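Local coordinates for protein decapping nuclease RAI1 (Candida albicans, PDB 5BUD) that hydrolyses NAD caps and other 5' end structures of RNAs using a divalent metal, and stabilises and stimulates the exoribonuclease RAT1, at residues 173-179 with 195-200. Sequence-based numbering, arbitrary orientation.
Sequences KFETIAT and RNKKVV. With MN (manganese (II) ion), chain G.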
ATOM      1  N   LYS A 173      -7.545   6.059 -14.435  1.00 21.10           N
ATOM      2  CA  LYS A 173      -8.392   7.078 -15.073  1.00 22.12           C
ATOM      3  C   LYS A 173      -9.297   7.741 -14.044  1.00 22.97           C
ATOM      4  O   LYS A 173      -9.517   8.961 -14.056  1.00 21.54           O
ATOM      5  CB  LYS A 173      -9.238   6.439 -16.189  1.00 24.58           C
ATOM      6  CG  LYS A 173     -10.181   7.402 -16.915  1.00 25.08           C
ATOM      7  CD  LYS A 173      -9.482   8.426 -17.803  1.00 27.05           C
ATOM      8  CE  LYS A 173     -10.513   9.132 -18.685  1.00 30.52           C
ATOM      9  NZ  LYS A 173      -9.900  10.249 -19.460  1.00 31.92           N
ATOM     10  N   PHE A 174      -9.815   6.937 -13.116  1.00 21.96           N
ATOM     11  CA  PHE A 174     -10.662   7.464 -12.072  1.00 22.29           C
ATOM     12  C   PHE A 174      -9.905   8.474 -11.220  1.00 22.17           C
ATOM     13  O   PHE A 174     -10.443   9.545 -10.907  1.00 23.02           O
ATOM     14  CB  PHE A 174     -11.236   6.312 -11.209  1.00 21.82           C
ATOM     15  CG  PHE A 174     -12.131   6.775 -10.111  1.00 21.76           C
ATOM     16  CD1 PHE A 174     -13.331   7.418 -10.396  1.00 23.55           C
ATOM     17  CD2 PHE A 174     -11.794   6.558  -8.785  1.00 21.81           C
ATOM     18  CE1 PHE A 174     -14.167   7.855  -9.370  1.00 23.18           C
ATOM     19  CE2 PHE A 174     -12.635   6.978  -7.745  1.00 22.45           C
ATOM     20  CZ  PHE A 174     -13.812   7.647  -8.043  1.00 23.23           C
ATOM     21  N   GLU A 175      -8.659   8.147 -10.863  1.00 21.07           N
ATOM     22  CA  GLU A 175      -7.835   9.062 -10.121  1.00 23.16           C
ATOM     23  C   GLU A 175      -7.654  10.369 -10.884  1.00 22.02           C
ATOM     24  O   GLU A 175      -7.670  11.442 -10.294  1.00 23.81           O
ATOM     25  CB  GLU A 175      -6.440   8.489  -9.840  1.00 23.74           C
ATOM     26  CG  GLU A 175      -6.373   7.296  -8.908  1.00 25.76           C
ATOM     27  CD  GLU A 175      -4.946   6.739  -8.822  1.00 27.35           C
ATOM     28  OE1 GLU A 175      -4.037   7.398  -9.351  1.00 32.19           O
ATOM     29  OE2 GLU A 175      -4.722   5.652  -8.280  1.00 25.00           O
ATOM     30  N   THR A 176      -7.477  10.251 -12.190  1.00 22.52           N
ATOM     31  CA  THR A 176      -7.255  11.410 -13.047  1.00 24.75           C
ATOM     32  C   THR A 176      -8.497  12.295 -13.120  1.00 24.38           C
ATOM     33  O   THR A 176      -8.374  13.489 -12.984  1.00 26.33           O
ATOM     34  CB  THR A 176      -6.806  10.952 -14.457  1.00 25.03           C
ATOM     35  OG1 THR A 176      -5.609  10.170 -14.325  1.00 25.11           O
ATOM     36  CG2 THR A 176      -6.539  12.134 -15.355  1.00 27.37           C
ATOM     37  N   ILE A 177      -9.682  11.710 -13.298  1.00 24.29           N
ATOM     38  CA  ILE A 177     -10.906  12.518 -13.449  1.00 24.76           C
ATOM     39  C   ILE A 177     -11.537  12.969 -12.124  1.00 24.61           C
ATOM     40  O   ILE A 177     -12.344  13.892 -12.122  1.00 23.82           O
ATOM     41  CB  ILE A 177     -11.915  11.888 -14.437  1.00 24.88           C
ATOM     42  CG1 ILE A 177     -12.437  10.512 -13.983  1.00 25.15           C
ATOM     43  CG2 ILE A 177     -11.242  11.718 -15.785  1.00 26.83           C
ATOM     44  CD1 ILE A 177     -13.550  10.557 -12.966  1.00 24.89           C
ATOM     45  N   ALA A 178     -11.070  12.410 -11.003  1.00 23.35           N
ATOM     46  CA  ALA A 178     -11.607  12.728  -9.660  1.00 23.85           C
ATOM     47  C   ALA A 178     -10.756  13.666  -8.837  1.00 23.19           C
ATOM     48  O   ALA A 178     -11.169  14.066  -7.741  1.00 22.67           O
ATOM     49  CB  ALA A 178     -11.868  11.442  -8.880  1.00 22.66           C
ATOM     50  N   THR A 179      -9.583  14.062  -9.350  1.00 22.35           N
ATOM     51  CA  THR A 179      -8.700  14.921  -8.598  1.00 23.29           C
ATOM     52  C   THR A 179      -8.217  16.140  -9.428  1.00 24.00           C
ATOM     53  O   THR A 179      -8.264  16.122 -10.653  1.00 24.74           O
ATOM     54  CB  THR A 179      -7.438  14.167  -8.141  1.00 24.81           C
ATOM     55  OG1 THR A 179      -6.635  13.821  -9.292  1.00 23.63           O
ATOM     56  CG2 THR A 179      -7.802  12.904  -7.320  1.00 24.37           C
ATOM     57  N   ARG A 195     -10.100  17.619 -17.506  1.00 39.63           N
ATOM     58  CA  ARG A 195      -9.534  16.425 -16.879  1.00 37.02           C
ATOM     59  C   ARG A 195      -9.794  15.177 -17.657  1.00 34.80           C
ATOM     60  O   ARG A 195      -8.939  14.308 -17.742  1.00 35.59           O
ATOM     61  CB  ARG A 195     -10.093  16.265 -15.475  1.00 35.24           C
ATOM     62  CG  ARG A 195      -9.440  17.230 -14.539  1.00 34.74           C
ATOM     63  CD  ARG A 195      -9.877  16.965 -13.144  1.00 34.13           C
ATOM     64  NE  ARG A 195     -11.312  17.195 -12.984  1.00 35.86           N
ATOM     65  CZ  ARG A 195     -11.957  16.993 -11.847  1.00 31.63           C
ATOM     66  NH1 ARG A 195     -11.292  16.562 -10.787  1.00 30.96           N
ATOM     67  NH2 ARG A 195     -13.254  17.246 -11.762  1.00 32.48           N
ATOM     68  N   ASN A 196     -10.979  15.095 -18.247  1.00 35.12           N
ATOM     69  CA  ASN A 196     -11.383  13.921 -19.010  1.00 35.72           C
ATOM     70  C   ASN A 196     -10.551  13.756 -20.287  1.00 35.49           C
ATOM     71  O   ASN A 196     -10.563  12.692 -20.893  1.00 34.79           O
ATOM     72  CB  ASN A 196     -12.874  14.005 -19.356  1.00 39.28           C
ATOM     73  CG  ASN A 196     -13.497  12.649 -19.667  1.00 48.08           C
ATOM     74  OD1 ASN A 196     -12.965  11.595 -19.298  1.00 49.60           O
ATOM     75  ND2 ASN A 196     -14.655  12.670 -20.342  1.00 50.16           N
ATOM     76  N   LYS A 197      -9.827  14.797 -20.702  1.00 36.29           N
ATOM     77  CA  LYS A 197      -8.952  14.695 -21.889  1.00 40.50           C
ATOM     78  C   LYS A 197      -7.478  14.529 -21.524  1.00 40.00           C
ATOM     79  O   LYS A 197      -6.663  14.219 -22.370  1.00 36.01           O
ATOM     80  CB  LYS A 197      -9.115  15.924 -22.788  1.00 42.86           C
ATOM     81  CG  LYS A 197     -10.472  15.996 -23.480  1.00 47.19           C
ATOM     82  CD  LYS A 197     -10.747  17.398 -24.019  1.00 51.88           C
ATOM     83  CE  LYS A 197     -12.127  17.514 -24.660  1.00 54.69           C
ATOM     84  NZ  LYS A 197     -12.274  16.716 -25.913  1.00 56.82           N
ATOM     85  N   LYS A 198      -7.135  14.751 -20.260  1.00 41.46           N
ATOM     86  CA  LYS A 198      -5.743  14.638 -19.819  1.00 37.80           C
ATOM     87  C   LYS A 198      -5.232  13.215 -20.059  1.00 35.29           C
ATOM     88  O   LYS A 198      -5.969  12.247 -19.877  1.00 29.57           O
ATOM     89  CB  LYS A 198      -5.667  15.014 -18.339  1.00 41.78           C
ATOM     90  CG  LYS A 198      -4.292  15.341 -17.818  1.00 45.39           C
ATOM     91  CD  LYS A 198      -4.286  15.400 -16.295  1.00 46.65           C
ATOM     92  CE  LYS A 198      -5.329  16.348 -15.737  1.00 46.12           C
ATOM     93  NZ  LYS A 198      -5.054  16.674 -14.306  1.00 46.44           N
ATOM     94  N   VAL A 199      -3.982  13.106 -20.515  1.00 32.13           N
ATOM     95  CA  VAL A 199      -3.293  11.837 -20.666  1.00 32.17           C
ATOM     96  C   VAL A 199      -3.094  11.203 -19.299  1.00 28.35           C
ATOM     97  O   VAL A 199      -2.584  11.833 -18.398  1.00 31.27           O
ATOM     98  CB  VAL A 199      -1.896  12.026 -21.314  1.00 33.72           C
ATOM     99  CG1 VAL A 199      -1.082  10.755 -21.226  1.00 32.54           C
ATOM    100  CG2 VAL A 199      -2.034  12.466 -22.768  1.00 35.68           C
ATOM    101  N   VAL A 200      -3.509   9.952 -19.149  1.00 28.36           N
ATOM    102  CA  VAL A 200      -3.375   9.263 -17.874  1.00 26.29           C
ATOM    103  C   VAL A 200      -1.983   8.603 -17.801  1.00 26.35           C
ATOM    104  O   VAL A 200      -1.532   7.994 -18.774  1.00 25.97           O
ATOM    105  CB  VAL A 200      -4.450   8.188 -17.714  1.00 26.00           C
ATOM    106  CG1 VAL A 200      -4.184   7.364 -16.459  1.00 26.38           C
ATOM    107  CG2 VAL A 200      -5.829   8.835 -17.675  1.00 26.08           C
TER
HETATM  108 MN    MN G 403      -1.898   7.331  -8.808  1.00 54.42          MN
HETATM  109  O   HOH W   1      -8.163  11.751 -18.314  1.00 25.40           O
HETATM  110  O   HOH W   2      -7.173  10.448 -21.596  1.00 47.77           O
HETATM  111  O   HOH W   3      -6.276  15.207 -12.667  1.00 27.11           O
HETATM  112  O   HOH W   4      -1.601   9.665  -9.235  1.00 43.60           O
HETATM  113  O   HOH W   5       0.419   6.804  -8.432  1.00 44.77           O
HETATM  114  O   HOH W   6      -2.207   7.881  -6.494  1.00 43.16           O
HETATM  115  O   HOH W   7      -1.804   7.209 -11.074  1.00 49.59           O
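The C-terminal part of helix 158-178 lies against loop 195-200, which runs back along the helix so that the CA of Ile-177 comes nearest that of Arg-195 (5.4 Å), and the CA of Lys-173 nearest that of Val-200. The Arg-195 guanidinium sits at the helix C-terminal end. Ile-177 O lies over the centre of one face of the Arg-195 guanidinium, 3.1 Å above the plane. Arg-195 NH1 gives a nearly straight bond to Thr-179 O (3.1 Å, 171°), within the guanidinium plane but above the carbonyl plane. NH1 also bonds Tyr-47 O. This positive group probably eases the negative end of the helix dipole. The helix belongs to the PD-(D/E)XK nuclease fold and carries Glu-175 of the divalent-metal site; Glu-175 OE1 binds one manganese at 2.2 Å, on another flank of the helix, where Glu-175 does not touch the loop. Lys-173, bent at chi2 (70°), carries its ammonium to Asn-196 O (NZ to O 2.9 Å) and more weakly to OD1. Water 1 links the same NZ to the carbonyls of Arg-195 and Lys-198. CG2 of Val-200 touches both Lys-173 CD (3.7 Å) and Thr-176 OG1 (3.6 Å), a hydroxyl bonded to Tyr-172 O. Water 3 joins Lys-198 NZ to the carbonyl oxygens of Thr-176 and Thr-179.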